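Local coordinates for transcriptional regulator, PadR family (Bacillus cereus, PDB 4ESB), which probably binds operator DNA as a dimer through a winged helix-turn-helix domain and regulates transcription, as other members of the PadR family do, at residues 30-34 and 35-39; 50-54 and 55-59; 82-85 and 86-90. All blocks are in the same frame, centred on the assembly; numbering follows the deposited sequence.

Contact 1 of 3, residues 30-34 and 35-39; sequences TKLNK and HGFTF
Phe37 folds back over the last turn of helix 25-34, where its ring lies against the side chain of Leu32. Its CD1 comes to 4.1 Å from the methyl CD2 of Leu32, and CB of Phe37 sits 3.4 Å from the carbonyl oxygen of Leu32, which reaches the ring at its edge. In Phe37, CG stands anti to the carbonyl carbon (chi1 -66°), a turn that carries the ring back alongside the helix end. Both side chains are buried: Leu32 continues onto Ile14 and Ile17, and Phe37 onto Leu10 and Cys13, all on helix 10-20. Thr97 of the second subunit packs on Phe37, which therefore belongs to the subunit interface as well as to the core of its own chain.

The backbone beneath this pair closes the helix. The amide N of Phe37 donates to Leu32 O at 2.9 Å, with an N-H...O angle of 149°, while Gly36 N bonds to Asn33 O at 3.1 Å from well above the carbonyl plane. His35 N makes two weak bonds, to Lys31 O and to Leu32 O. The imidazole of His35 sets its CD2 edge 3.2 Å from Lys31 O, and Leu101 of the second subunit packs against this residue. Gly36 has a positive phi of 113°, a conformation that glycine readily adopts. Phe37 then forms the centre of an inverse gamma turn as the chain heads toward helix 42-54. The paired bonds, with glycine as the C-prime residue and a hydrophobic contact between Leu32 and Phe37 spanning them, are characteristic of the Schellman motif that ends a helix.

Contact 2 of 3, residues 50-54 and 55-59; sequences LRMQK and EKLIE
Arg51 leaves helix 42-54 with CG anti to its amide nitrogen (chi1 -176°) and then bends at chi3, while Glu55 has CG anti to its carbonyl carbon and is extended beyond it. These torsions bring the guanidinium and the carboxylate into contact one helical turn apart, at a Schellman motif that closes the helix and sends the chain into strand 58-64 of the winged helix-turn-helix domain. Arg51 NH1 meets Glu55 OE2 at 2.8 Å in a salt bridge. The carboxylate oxygen lies at the guanidinium edge, yet the two planes stand 81° apart and the hydrogen bond is bent, hence weak. Glu11 gives the same arginine a second, long and weak ion pair.

At the turn itself, Lys56 adopts positive phi, and its N bonds to Gln53 O from above the carbonyl plane. Leu57 N approaches Met52 O at 2.9 Å, nearly along the C=O axis. A weak, longer bond from Ile58 N reaches the same oxygen, which thus receives two successive amides as the strand begins. Outside the two segments, Thr77 holds this corner through backbone bonds with Leu57 and a hydroxyl bond to Lys56 O.

The buried side is apolar. Ile58 turns CG1 between its own N and carbonyl carbon (chi1 65°), which directs the branch back toward the helix; CD1 lies 4.0 Å from Met52 CB. Leu15 of helix 10-20 touches both Met52 and Ile58. Gln53 meets Ile58 through its aliphatic part, CG lying 3.9 Å from Ile58 CG1, while its NE2 is bonded to Leu49 O one turn earlier in the helix.

Contact 3 of 3, residues 82-85 and 86-90; sequences EQLE and EFKQS
Leu84 and Lys88, one turn apart on helix 78-101, form the closely packed part of this contact. The lysine chain is fully extended beyond CG and runs back along the helix, laying its CE 3.7 Å from Leu84 CG and 3.8 Å from Leu84 CD1. The methylenes, rather than the ammonium group, do most of the touching; CG of Lys88 also lies 3.3 Å from Leu84 O. Leu84 is buried, and both side chains pack on Tyr16 of helix 10-20, with Leu84 reaching Ser19 as well. A further, looser apolar approach joins Leu84 CD1 to Phe87 CD2 at 4.5 Å. The phenylalanine leads away from this cluster toward Val9 and, across the dimer interface, Met5 of the second subunit.

The solvent side is looser. Glu85 folds at chi2 (-48°) to bring its carboxylate toward Lys88, but the OE2 to NZ separation of 3.8 Å makes only a long salt bridge. Glu82, Glu85, Glu86 and Gln89 are exposed. Gln83 CG lies 4.1 Å from Glu86 OE1, a loose contact.

Regular backbone bonds run from Glu86, Phe87, Lys88 and Gln89 to the carbonyls four residues earlier. Glu86 O accepts twice, from Ser90 N and, at 2.8 Å, from Ser90 OG, which also has a weak bond to Gln4 of the second subunit. The chemistry implies that backbone bonds define the helix here, that Lys88 meets Leu84 chiefly through its methylenes, and that the long charge pair is probably a weak addition.

Contacts 1 and 2 are both partly buried helix ends closed by Schellman motifs, on helix 25-34 and helix 42-54, which follow each other in the chain; their centres lie about 21 Å apart, on opposite sides of the chain's centre. Contact 3 is a surface contact within an unbroken stretch of helix 78-101. Helix 10-20 packs against all three. Contacts 2 and 3 touch directly, Leu57 CD2 lying 3.3 Å from Gln83 OE1. Contacts 1 and 3 both meet the second subunit; contact 2 does not. Their chemistry differs too: contact 1 pairs apolar Leu32 with Phe37, contact 2 adds a close salt bridge to its apolar side, and contact 3 has only a long one.

Contact 1 of 3, residues 30-34 and 35-39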
ATOM      1  N   THR A  30      19.737   5.746   6.325  1.00 31.95           N
ATOM      2  CA  THR A  30      19.718   5.959   7.768  1.00 43.68           C
ATOM      3  C   THR A  30      18.387   6.582   8.170  1.00 46.02           C
ATOM      4  O   THR A  30      17.738   6.123   9.110  1.00 45.91           O
ATOM      5  CB  THR A  30      20.866   6.874   8.245  1.00 43.20           C
ATOM      6  OG1 THR A  30      22.122   6.209   8.068  1.00 49.56           O
ATOM      7  CG2 THR A  30      20.693   7.222   9.720  1.00 43.18           C
ATOM      8  N   LYS A  31      17.979   7.625   7.450  1.00 43.77           N
ATOM      9  CA  LYS A  31      16.700   8.274   7.720  1.00 45.81           C
ATOM     10  C   LYS A  31      15.548   7.287   7.541  1.00 42.87           C
ATOM     11  O   LYS A  31      14.618   7.259   8.343  1.00 46.43           O
ATOM     12  CB  LYS A  31      16.495   9.489   6.812  1.00 40.61           C
ATOM     13  CG  LYS A  31      17.371  10.687   7.154  1.00 39.94           C
ATOM     14  CD  LYS A  31      16.825  11.955   6.513  1.00 55.61           C
ATOM     15  CE  LYS A  31      17.843  13.087   6.512  1.00 49.14           C
ATOM     16  NZ  LYS A  31      18.132  13.613   7.875  1.00 58.04           N
ATOM     17  N   LEU A  32      15.617   6.472   6.491  1.00 41.31           N
ATOM     18  CA  LEU A  32      14.583   5.472   6.243  1.00 39.19           C
ATOM     19  C   LEU A  32      14.500   4.505   7.415  1.00 44.85           C
ATOM     20  O   LEU A  32      13.406   4.195   7.886  1.00 45.24           O
ATOM     21  CB  LEU A  32      14.852   4.708   4.940  1.00 41.76           C
ATOM     22  CG  LEU A  32      14.592   5.452   3.623  1.00 41.85           C
ATOM     23  CD1 LEU A  32      15.011   4.598   2.438  1.00 44.73           C
ATOM     24  CD2 LEU A  32      13.128   5.844   3.491  1.00 32.08           C
ATOM     25  N   ASN A  33      15.654   4.033   7.888  1.00 46.55           N
ATOM     26  CA  ASN A  33      15.699   3.146   9.049  1.00 50.31           C
ATOM     27  C   ASN A  33      15.040   3.770  10.272  1.00 44.79           C
ATOM     28  O   ASN A  33      14.225   3.135  10.940  1.00 52.66           O
ATOM     29  CB  ASN A  33      17.144   2.785   9.403  1.00 49.28           C
ATOM     30  CG  ASN A  33      17.775   1.847   8.398  1.00 46.96           C
ATOM     31  OD1 ASN A  33      17.085   1.124   7.679  1.00 51.09           O
ATOM     32  ND2 ASN A  33      19.101   1.846   8.349  1.00 47.71           N
ATOM     33  N   LYS A  34      15.396   5.018  10.561  1.00 40.72           N
ATOM     34  CA  LYS A  34      14.968   5.663  11.797  1.00 62.02           C
ATOM     35  C   LYS A  34      13.528   6.174  11.723  1.00 68.67           C
ATOM     36  O   LYS A  34      12.971   6.615  12.727  1.00 72.86           O
ATOM     37  CB  LYS A  34      15.924   6.803  12.167  1.00 63.45           C
ATOM     38  CG  LYS A  34      15.617   7.441  13.511  1.00 99.55           C
ATOM     39  CD  LYS A  34      16.713   8.386  13.954  1.00113.57           C
ATOM     40  CE  LYS A  34      16.368   9.007  15.293  1.00127.75           C
ATOM     41  NZ  LYS A  34      17.409   9.953  15.765  1.00113.64           N
ATOM     42  N   HIS A  35      12.927   6.112  10.538  1.00 63.92           N
ATOM     43  CA  HIS A  35      11.508   6.429  10.397  1.00 53.15           C
ATOM     44  C   HIS A  35      10.666   5.164  10.247  1.00 57.43           C
ATOM     45  O   HIS A  35       9.467   5.241   9.984  1.00 56.40           O
ATOM     46  CB  HIS A  35      11.263   7.387   9.227  1.00 50.76           C
ATOM     47  CG  HIS A  35      11.553   8.820   9.556  1.00 65.43           C
ATOM     48  ND1 HIS A  35      10.585   9.689  10.010  1.00 74.71           N
ATOM     49  CD2 HIS A  35      12.704   9.529   9.505  1.00 72.76           C
ATOM     50  CE1 HIS A  35      11.127  10.876  10.219  1.00 78.42           C
ATOM     51  NE2 HIS A  35      12.410  10.806   9.922  1.00 79.31           N
ATOM     52  N   GLY A  36      11.302   4.004  10.406  1.00 58.94           N
ATOM     53  CA  GLY A  36      10.584   2.749  10.547  1.00 38.33           C
ATOM     54  C   GLY A  36      10.728   1.737   9.421  1.00 57.42           C
ATOM     55  O   GLY A  36      10.144   0.656   9.494  1.00 62.22           O
ATOM     56  N   PHE A  37      11.490   2.066   8.383  1.00 55.64           N
ATOM     57  CA  PHE A  37      11.782   1.094   7.331  1.00 59.84           C
ATOM     58  C   PHE A  37      13.014   0.294   7.737  1.00 56.68           C
ATOM     59  O   PHE A  37      14.093   0.463   7.171  1.00 61.95           O
ATOM     60  CB  PHE A  37      12.031   1.784   5.990  1.00 55.09           C
ATOM     61  CG  PHE A  37      10.825   2.477   5.424  1.00 59.35           C
ATOM     62  CD1 PHE A  37      10.460   3.741   5.863  1.00 54.25           C
ATOM     63  CD2 PHE A  37      10.062   1.871   4.439  1.00 58.08           C
ATOM     64  CE1 PHE A  37       9.353   4.383   5.337  1.00 45.75           C
ATOM     65  CE2 PHE A  37       8.953   2.508   3.908  1.00 61.43           C
ATOM     66  CZ  PHE A  37       8.599   3.764   4.357  1.00 54.09           C
ATOM     67  N   THR A  38      12.842  -0.585   8.718  1.00 71.72           N
ATOM     68  CA  THR A  38      13.973  -1.247   9.365  1.00 80.02           C
ATOM     69  C   THR A  38      14.732  -2.215   8.459  1.00 67.00           C
ATOM     70  O   THR A  38      15.882  -2.551   8.734  1.00 60.37           O
ATOM     71  CB  THR A  38      13.518  -2.008  10.627  1.00 72.64           C
ATOM     72  OG1 THR A  38      12.489  -2.943  10.283  1.00 70.97           O
ATOM     73  CG2 THR A  38      12.988  -1.036  11.674  1.00 62.67           C
ATOM     74  N   PHE A  39      14.097  -2.663   7.382  1.00 66.07           N
ATOM     75  CA  PHE A  39      14.710  -3.665   6.514  1.00 53.40           C
ATOM     76  C   PHE A  39      15.604  -3.060   5.433  1.00 74.11           C
ATOM     77  O   PHE A  39      16.387  -3.779   4.812  1.00 65.27           O
ATOM     78  CB  PHE A  39      13.635  -4.520   5.844  1.00 71.81           C
ATOM     79  CG  PHE A  39      13.028  -3.881   4.631  1.00 88.38           C
ATOM     80  CD1 PHE A  39      13.566  -4.103   3.372  1.00 94.48           C
ATOM     81  CD2 PHE A  39      11.922  -3.054   4.747  1.00 68.19           C
ATOM     82  CE1 PHE A  39      13.010  -3.513   2.251  1.00104.34           C
ATOM     83  CE2 PHE A  39      11.362  -2.462   3.632  1.00 90.21           C
ATOM     84  CZ  PHE A  39      11.906  -2.691   2.381  1.00 92.70           C
TER

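Contact 2 of 3, residues 50-54 and 55-59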
ATOM      1  N   LEU A  50      18.841   3.537  -8.740  1.00 49.90           N
ATOM      2  CA  LEU A  50      19.357   3.569 -10.103  1.00 50.57           C
ATOM      3  C   LEU A  50      18.212   3.756 -11.084  1.00 49.95           C
ATOM      4  O   LEU A  50      18.352   4.415 -12.113  1.00 50.55           O
ATOM      5  CB  LEU A  50      20.092   2.270 -10.433  1.00 41.71           C
ATOM      6  CG  LEU A  50      21.484   2.060  -9.837  1.00 51.91           C
ATOM      7  CD1 LEU A  50      21.949   0.638 -10.106  1.00 35.85           C
ATOM      8  CD2 LEU A  50      22.473   3.065 -10.407  1.00 34.68           C
ATOM      9  N   ARG A  51      17.074   3.160 -10.750  1.00 45.37           N
ATOM     10  CA  ARG A  51      15.915   3.174 -11.624  1.00 54.60           C
ATOM     11  C   ARG A  51      15.183   4.509 -11.529  1.00 57.32           C
ATOM     12  O   ARG A  51      14.748   5.056 -12.541  1.00 65.52           O
ATOM     13  CB  ARG A  51      14.986   2.017 -11.257  1.00 55.39           C
ATOM     14  CG  ARG A  51      13.779   1.872 -12.157  1.00 75.27           C
ATOM     15  CD  ARG A  51      13.090   0.536 -11.930  1.00 78.38           C
ATOM     16  NE  ARG A  51      12.269   0.537 -10.721  1.00 90.39           N
ATOM     17  CZ  ARG A  51      11.030   1.019 -10.655  1.00 94.23           C
ATOM     18  NH1 ARG A  51      10.457   1.551 -11.728  1.00 90.08           N
ATOM     19  NH2 ARG A  51      10.362   0.975  -9.511  1.00 76.56           N
ATOM     20  N   MET A  52      15.062   5.039 -10.316  1.00 48.71           N
ATOM     21  CA  MET A  52      14.425   6.333 -10.117  1.00 45.93           C
ATOM     22  C   MET A  52      15.204   7.419 -10.853  1.00 54.41           C
ATOM     23  O   MET A  52      14.627   8.412 -11.299  1.00 46.93           O
ATOM     24  CB  MET A  52      14.323   6.663  -8.626  1.00 40.86           C
ATOM     25  CG  MET A  52      13.321   5.795  -7.871  1.00 47.40           C
ATOM     26  SD  MET A  52      13.257   6.145  -6.104  1.00 42.69           S
ATOM     27  CE  MET A  52      12.574   7.801  -6.105  1.00 44.04           C
ATOM     28  N   GLN A  53      16.512   7.222 -10.988  1.00 42.48           N
ATOM     29  CA  GLN A  53      17.349   8.138 -11.752  1.00 46.42           C
ATOM     30  C   GLN A  53      17.102   7.984 -13.246  1.00 58.01           C
ATOM     31  O   GLN A  53      17.003   8.969 -13.976  1.00 55.28           O
ATOM     32  CB  GLN A  53      18.826   7.879 -11.466  1.00 36.72           C
ATOM     33  CG  GLN A  53      19.341   8.497 -10.182  1.00 48.66           C
ATOM     34  CD  GLN A  53      20.752   8.059  -9.866  1.00 44.34           C
ATOM     35  OE1 GLN A  53      21.720   8.718 -10.240  1.00 47.32           O
ATOM     36  NE2 GLN A  53      20.877   6.929  -9.179  1.00 44.65           N
ATOM     37  N   LYS A  54      17.008   6.740 -13.698  1.00 60.41           N
ATOM     38  CA  LYS A  54      16.833   6.461 -15.115  1.00 66.13           C
ATOM     39  C   LYS A  54      15.472   6.958 -15.585  1.00 70.40           C
ATOM     40  O   LYS A  54      15.289   7.266 -16.760  1.00 53.74           O
ATOM     41  CB  LYS A  54      16.985   4.963 -15.384  1.00 57.61           C
ATOM     42  CG  LYS A  54      17.038   4.585 -16.862  1.00 92.25           C
ATOM     43  CD  LYS A  54      17.309   3.097 -17.044  1.00 97.88           C
ATOM     44  CE  LYS A  54      16.177   2.236 -16.501  1.00111.33           C
ATOM     45  NZ  LYS A  54      14.906   2.450 -17.245  1.00104.88           N
ATOM     46  N   GLU A  55      14.520   7.043 -14.661  1.00 58.50           N
ATOM     47  CA  GLU A  55      13.204   7.574 -14.988  1.00 45.74           C
ATOM     48  C   GLU A  55      13.121   9.067 -14.679  1.00 41.40           C
ATOM     49  O   GLU A  55      12.061   9.675 -14.800  1.00 53.19           O
ATOM     50  CB  GLU A  55      12.123   6.817 -14.223  1.00 45.15           C
ATOM     51  CG  GLU A  55      12.224   5.304 -14.341  1.00 59.59           C
ATOM     52  CD  GLU A  55      11.136   4.603 -13.559  1.00 80.66           C
ATOM     53  OE1 GLU A  55      10.537   5.254 -12.678  1.00 76.24           O
ATOM     54  OE2 GLU A  55      10.883   3.410 -13.822  1.00 76.91           O
ATOM     55  N   LYS A  56      14.246   9.644 -14.269  1.00 49.89           N
ATOM     56  CA  LYS A  56      14.365  11.088 -14.111  1.00 48.60           C
ATOM     57  C   LYS A  56      13.483  11.638 -12.991  1.00 46.10           C
ATOM     58  O   LYS A  56      13.015  12.776 -13.065  1.00 42.22           O
ATOM     59  CB  LYS A  56      14.030  11.783 -15.434  1.00 52.15           C
ATOM     60  CG  LYS A  56      14.835  11.255 -16.619  1.00 66.35           C
ATOM     61  CD  LYS A  56      15.990  12.180 -16.966  1.00 77.05           C
ATOM     62  CE  LYS A  56      17.146  11.422 -17.600  1.00 93.27           C
ATOM     63  NZ  LYS A  56      18.454  12.045 -17.256  1.00 75.12           N
ATOM     64  N   LEU A  57      13.263  10.834 -11.954  1.00 45.90           N
ATOM     65  CA  LEU A  57      12.506  11.282 -10.789  1.00 38.08           C
ATOM     66  C   LEU A  57      13.435  11.975  -9.806  1.00 37.93           C
ATOM     67  O   LEU A  57      13.041  12.909  -9.112  1.00 41.20           O
ATOM     68  CB  LEU A  57      11.832  10.098 -10.099  1.00 48.34           C
ATOM     69  CG  LEU A  57      10.856   9.290 -10.951  1.00 51.80           C
ATOM     70  CD1 LEU A  57      10.256   8.172 -10.121  1.00 48.84           C
ATOM     71  CD2 LEU A  57       9.767  10.182 -11.525  1.00 46.63           C
ATOM     72  N   ILE A  58      14.674  11.500  -9.748  1.00 43.51           N
ATOM     73  CA  ILE A  58      15.691  12.109  -8.906  1.00 38.85           C
ATOM     74  C   ILE A  58      16.983  12.209  -9.698  1.00 34.28           C
ATOM     75  O   ILE A  58      17.130  11.589 -10.750  1.00 41.49           O
ATOM     76  CB  ILE A  58      15.930  11.296  -7.619  1.00 42.03           C
ATOM     77  CG1 ILE A  58      16.507   9.920  -7.955  1.00 43.47           C
ATOM     78  CG2 ILE A  58      14.627  11.155  -6.838  1.00 35.63           C
ATOM     79  CD1 ILE A  58      16.846   9.081  -6.740  1.00 49.81           C
ATOM     80  N   GLU A  59      17.920  12.997  -9.189  1.00 44.41           N
ATOM     81  CA  GLU A  59      19.173  13.238  -9.889  1.00 43.15           C
ATOM     82  C   GLU A  59      20.291  13.475  -8.887  1.00 41.97           C
ATOM     83  O   GLU A  59      20.148  14.274  -7.964  1.00 47.24           O
ATOM     84  CB  GLU A  59      19.032  14.449 -10.809  1.00 37.58           C
ATOM     85  CG  GLU A  59      20.291  14.798 -11.574  1.00 45.01           C
ATOM     86  CD  GLU A  59      20.205  16.158 -12.251  1.00 52.12           C
ATOM     87  OE1 GLU A  59      19.095  16.725 -12.303  1.00 53.21           O
ATOM     88  OE2 GLU A  59      21.245  16.665 -12.721  1.00 46.61           O
TER

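Contact 3 of 3, residues 82-85 and 86-90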
ATOM      1  N   GLU A  82       6.025  16.082  -9.323  1.00 44.96           N
ATOM      2  CA  GLU A  82       4.677  15.817  -9.813  1.00 55.87           C
ATOM      3  C   GLU A  82       4.201  14.479  -9.272  1.00 50.12           C
ATOM      4  O   GLU A  82       3.085  14.349  -8.769  1.00 52.00           O
ATOM      5  CB  GLU A  82       4.657  15.776 -11.342  1.00 46.27           C
ATOM      6  CG  GLU A  82       4.481  17.126 -12.007  1.00 59.13           C
ATOM      7  CD  GLU A  82       4.803  17.085 -13.489  1.00 79.12           C
ATOM      8  OE1 GLU A  82       4.988  15.971 -14.027  1.00 55.21           O
ATOM      9  OE2 GLU A  82       4.877  18.165 -14.115  1.00 72.83           O
ATOM     10  N   GLN A  83       5.072  13.485  -9.382  1.00 47.70           N
ATOM     11  CA  GLN A  83       4.746  12.122  -8.996  1.00 51.27           C
ATOM     12  C   GLN A  83       4.623  12.000  -7.481  1.00 47.87           C
ATOM     13  O   GLN A  83       3.835  11.202  -6.978  1.00 42.74           O
ATOM     14  CB  GLN A  83       5.815  11.163  -9.524  1.00 47.76           C
ATOM     15  CG  GLN A  83       5.454   9.690  -9.405  1.00 71.36           C
ATOM     16  CD  GLN A  83       6.343   8.804 -10.259  1.00 84.82           C
ATOM     17  OE1 GLN A  83       6.641   9.133 -11.408  1.00 74.46           O
ATOM     18  NE2 GLN A  83       6.774   7.677  -9.698  1.00 71.27           N
ATOM     19  N   LEU A  84       5.401  12.799  -6.758  1.00 39.39           N
ATOM     20  CA  LEU A  84       5.303  12.840  -5.305  1.00 37.67           C
ATOM     21  C   LEU A  84       3.919  13.321  -4.884  1.00 40.52           C
ATOM     22  O   LEU A  84       3.340  12.807  -3.927  1.00 46.01           O
ATOM     23  CB  LEU A  84       6.384  13.747  -4.714  1.00 37.46           C
ATOM     24  CG  LEU A  84       6.273  14.035  -3.214  1.00 36.53           C
ATOM     25  CD1 LEU A  84       6.337  12.747  -2.401  1.00 43.06           C
ATOM     26  CD2 LEU A  84       7.363  14.999  -2.775  1.00 40.90           C
ATOM     27  N   GLU A  85       3.385  14.304  -5.604  1.00 48.36           N
ATOM     28  CA  GLU A  85       2.055  14.824  -5.304  1.00 47.80           C
ATOM     29  C   GLU A  85       0.995  13.766  -5.585  1.00 44.83           C
ATOM     30  O   GLU A  85       0.036  13.621  -4.828  1.00 48.96           O
ATOM     31  CB  GLU A  85       1.766  16.091  -6.115  1.00 52.73           C
ATOM     32  CG  GLU A  85       2.649  17.277  -5.750  1.00 71.04           C
ATOM     33  CD  GLU A  85       2.721  17.510  -4.253  1.00 86.95           C
ATOM     34  OE1 GLU A  85       1.682  17.865  -3.655  1.00 76.27           O
ATOM     35  OE2 GLU A  85       3.815  17.332  -3.670  1.00 60.56           O
ATOM     36  N   GLU A  86       1.168  13.029  -6.678  1.00 40.21           N
ATOM     37  CA  GLU A  86       0.280  11.915  -6.989  1.00 44.99           C
ATOM     38  C   GLU A  86       0.294  10.896  -5.852  1.00 49.91           C
ATOM     39  O   GLU A  86      -0.755  10.399  -5.444  1.00 48.93           O
ATOM     40  CB  GLU A  86       0.698  11.242  -8.297  1.00 51.88           C
ATOM     41  CG  GLU A  86       0.545  12.123  -9.525  1.00 72.46           C
ATOM     42  CD  GLU A  86       1.206  11.525 -10.752  1.00 89.45           C
ATOM     43  OE1 GLU A  86       1.663  10.363 -10.676  1.00 78.23           O
ATOM     44  OE2 GLU A  86       1.270  12.214 -11.792  1.00 71.75           O
ATOM     45  N   PHE A  87       1.483  10.590  -5.339  1.00 47.18           N
ATOM     46  CA  PHE A  87       1.617   9.625  -4.250  1.00 43.28           C
ATOM     47  C   PHE A  87       0.927  10.105  -2.976  1.00 40.89           C
ATOM     48  O   PHE A  87       0.240   9.334  -2.308  1.00 40.20           O
ATOM     49  CB  PHE A  87       3.091   9.333  -3.961  1.00 39.62           C
ATOM     50  CG  PHE A  87       3.311   8.535  -2.708  1.00 49.23           C
ATOM     51  CD1 PHE A  87       3.040   7.177  -2.683  1.00 47.61           C
ATOM     52  CD2 PHE A  87       3.783   9.141  -1.555  1.00 46.53           C
ATOM     53  CE1 PHE A  87       3.235   6.438  -1.534  1.00 43.15           C
ATOM     54  CE2 PHE A  87       3.981   8.406  -0.400  1.00 44.62           C
ATOM     55  CZ  PHE A  87       3.707   7.052  -0.390  1.00 46.66           C
ATOM     56  N   LYS A  88       1.116  11.377  -2.638  1.00 40.78           N
ATOM     57  CA  LYS A  88       0.503  11.944  -1.441  1.00 46.72           C
ATOM     58  C   LYS A  88      -1.015  11.875  -1.517  1.00 51.07           C
ATOM     59  O   LYS A  88      -1.682  11.619  -0.514  1.00 49.88           O
ATOM     60  CB  LYS A  88       0.948  13.393  -1.241  1.00 41.71           C
ATOM     61  CG  LYS A  88       2.410  13.524  -0.859  1.00 50.25           C
ATOM     62  CD  LYS A  88       2.827  14.975  -0.666  1.00 66.34           C
ATOM     63  CE  LYS A  88       4.292  15.070  -0.252  1.00 87.98           C
ATOM     64  NZ  LYS A  88       4.779  16.473  -0.121  1.00 74.98           N
ATOM     65  N   GLN A  89      -1.559  12.099  -2.708  1.00 44.70           N
ATOM     66  CA  GLN A  89      -3.001  12.072  -2.898  1.00 54.25           C
ATOM     67  C   GLN A  89      -3.524  10.649  -2.799  1.00 46.70           C
ATOM     68  O   GLN A  89      -4.464  10.379  -2.054  1.00 45.90           O
ATOM     69  CB  GLN A  89      -3.370  12.687  -4.247  1.00 53.62           C
ATOM     70  CG  GLN A  89      -3.347  14.201  -4.233  1.00 77.41           C
ATOM     71  CD  GLN A  89      -3.246  14.799  -5.621  1.00102.57           C
ATOM     72  OE1 GLN A  89      -3.566  14.146  -6.616  1.00 89.31           O
ATOM     73  NE2 GLN A  89      -2.789  16.044  -5.696  1.00 76.10           N
ATOM     74  N   SER A  90      -2.911   9.740  -3.551  1.00 35.45           N
ATOM     75  CA  SER A  90      -3.298   8.337  -3.506  1.00 45.12           C
ATOM     76  C   SER A  90      -3.197   7.804  -2.080  1.00 50.44           C
ATOM     77  O   SER A  90      -4.108   7.131  -1.601  1.00 51.92           O
ATOM     78  CB  SER A  90      -2.410   7.496  -4.427  1.00 44.95           C
ATOM     79  OG  SER A  90      -2.317   8.063  -5.722  1.00 67.58           O
TER